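Local coordinates for protein fumarylacetoacetate hydrolase (Burkholderia xenovorans, PDB 5TI1) that probably hydrolyses fumarylacetoacetate to fumarate and acetoacetate in the last step of phenylalanine and tyrosine breakdown, using a bound magnesium ion, at residues S375-G380 / L389-W394. Residues are numbered along the deposited sequence; the frame is centred on the assembly and turned at random.
Sequences SGTISG and LLELTW
Ser379 OG gives a hydrogen bond to Glu391 OE1 at 2.6 Å, coming in on the syn side of that oxygen and 23° out of the carboxylate plane. From there Ser379 OG is also 3.0 Å from Glu391 OE2. Ser379 CB lies 3.3 Å from Glu391 OE1. The backbones stay well apart, with the CA atoms of Ser379 and Glu391 separated by 8.6 Å; the glutamate bridges this distance because its chain runs extended beyond CG (chi2 160°). Thr377 approaches differently: it turns its methyl to the carboxylate, CG2 lying 3.6 Å from Glu391 OE2, and the two side chains pass in opposing directions. Thr377 OG1 sits beside the backbone N (chi1 -57°), which puts the methyl CG2 anti to that N. Such a buried glutamate beside a histidine fits the Glu-His pair of the FAH family's C-terminal catalytic domain: Glu391 OE2 is hydrogen-bonded to Ser388 OG and, weakly, to ND1 of His160, the predicted proton acceptor, while Asn163 ND2 also bonds OE1. Together with Asn163 and Ser388, the serine probably helps fix the carboxylate's rotation as a second-shell group, and its own OG is held by Gly387 N. Thr377, a predicted substrate-binding residue, has its side chain about 5 Å from the magnesium ion (nearest atoms). Behind the carboxylate, the short helix 389-392 ends in a Schellman motif, with Trp394 at positive phi, Asn395 N bonded to Leu390 O, and Trp394 N 3.0 Å from Glu391 O. Leu389 O accepts from both Thr393 N and Thr393 OG1, which reach it from opposite faces of its plane.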
# COMPACT_ATOMS: atom_id res chain seq x y z
N SER B 375 -2.37 -3.74 -14.56
CA SER B 375 -2.63 -3.05 -15.81
C SER B 375 -3.98 -2.36 -15.82
O SER B 375 -4.17 -1.40 -16.58
CB SER B 375 -2.55 -4.04 -16.98
OG SER B 375 -3.52 -5.07 -16.82
N GLY B 376 -4.91 -2.80 -14.98
CA GLY B 376 -6.32 -2.58 -15.22
C GLY B 376 -6.90 -3.70 -16.07
O GLY B 376 -6.19 -4.41 -16.78
N THR B 377 -8.22 -3.88 -15.96
CA THR B 377 -8.93 -4.93 -16.68
C THR B 377 -8.62 -4.88 -18.17
O THR B 377 -8.83 -3.86 -18.83
CB THR B 377 -10.44 -4.80 -16.49
OG1 THR B 377 -10.76 -4.84 -15.10
CG2 THR B 377 -11.16 -5.96 -17.20
N ILE B 378 -8.15 -6.00 -18.71
CA ILE B 378 -7.75 -6.09 -20.11
C ILE B 378 -8.94 -6.57 -20.93
O ILE B 378 -9.38 -7.72 -20.79
CB ILE B 378 -6.55 -7.02 -20.28
CG1 ILE B 378 -5.39 -6.55 -19.39
CG2 ILE B 378 -6.13 -7.09 -21.75
CD1 ILE B 378 -4.32 -7.58 -19.16
N SER B 379 -9.48 -5.70 -21.77
CA SER B 379 -10.61 -6.04 -22.62
C SER B 379 -10.26 -5.77 -24.08
O SER B 379 -9.65 -4.73 -24.40
CB SER B 379 -11.86 -5.26 -22.23
OG SER B 379 -12.39 -5.78 -21.02
N GLY B 380 -10.63 -6.70 -24.94
CA GLY B 380 -10.26 -6.64 -26.33
C GLY B 380 -11.36 -6.10 -27.22
O GLY B 380 -12.35 -5.52 -26.76
N LEU B 389 -16.78 -10.37 -16.03
CA LEU B 389 -18.16 -10.81 -16.22
C LEU B 389 -19.10 -9.62 -16.35
O LEU B 389 -20.10 -9.70 -17.07
CB LEU B 389 -18.62 -11.71 -15.07
CG LEU B 389 -18.15 -13.17 -15.04
CD1 LEU B 389 -18.47 -13.87 -16.34
CD2 LEU B 389 -16.67 -13.28 -14.74
N LEU B 390 -18.78 -8.51 -15.68
CA LEU B 390 -19.56 -7.29 -15.84
C LEU B 390 -19.68 -6.90 -17.32
O LEU B 390 -20.77 -6.57 -17.81
CB LEU B 390 -18.94 -6.15 -15.03
CG LEU B 390 -19.55 -4.77 -15.28
CD1 LEU B 390 -20.98 -4.70 -14.75
CD2 LEU B 390 -18.68 -3.65 -14.70
N GLU B 391 -18.57 -6.97 -18.06
CA GLU B 391 -18.63 -6.68 -19.49
C GLU B 391 -19.20 -7.86 -20.27
O GLU B 391 -20.08 -7.69 -21.12
CB GLU B 391 -17.25 -6.32 -20.03
CG GLU B 391 -16.59 -5.14 -19.34
CD GLU B 391 -15.10 -5.13 -19.57
OE1 GLU B 391 -14.66 -4.53 -20.56
OE2 GLU B 391 -14.38 -5.76 -18.77
N LEU B 392 -18.70 -9.07 -19.99
CA LEU B 392 -19.09 -10.23 -20.78
C LEU B 392 -20.60 -10.45 -20.78
O LEU B 392 -21.17 -10.86 -21.80
CB LEU B 392 -18.37 -11.48 -20.27
CG LEU B 392 -16.85 -11.48 -20.47
CD1 LEU B 392 -16.17 -12.60 -19.69
CD2 LEU B 392 -16.50 -11.54 -21.96
N THR B 393 -21.27 -10.15 -19.67
CA THR B 393 -22.72 -10.34 -19.56
C THR B 393 -23.48 -9.02 -19.61
O THR B 393 -24.70 -9.02 -19.41
CB THR B 393 -23.07 -11.10 -18.28
OG1 THR B 393 -22.86 -10.26 -17.14
CG2 THR B 393 -22.22 -12.34 -18.14
N TRP B 394 -22.80 -7.91 -19.89
CA TRP B 394 -23.37 -6.57 -19.86
C TRP B 394 -24.24 -6.38 -18.62
O TRP B 394 -25.46 -6.17 -18.68
CB TRP B 394 -24.16 -6.26 -21.14
CG TRP B 394 -24.27 -4.78 -21.40
CD1 TRP B 394 -25.39 -4.00 -21.26
CD2 TRP B 394 -23.22 -3.90 -21.83
NE1 TRP B 394 -25.10 -2.70 -21.58
CE2 TRP B 394 -23.78 -2.61 -21.93
CE3 TRP B 394 -21.87 -4.08 -22.14
CZ2 TRP B 394 -23.03 -1.50 -22.33
CZ3 TRP B 394 -21.13 -2.98 -22.53
CH2 TRP B 394 -21.71 -1.70 -22.62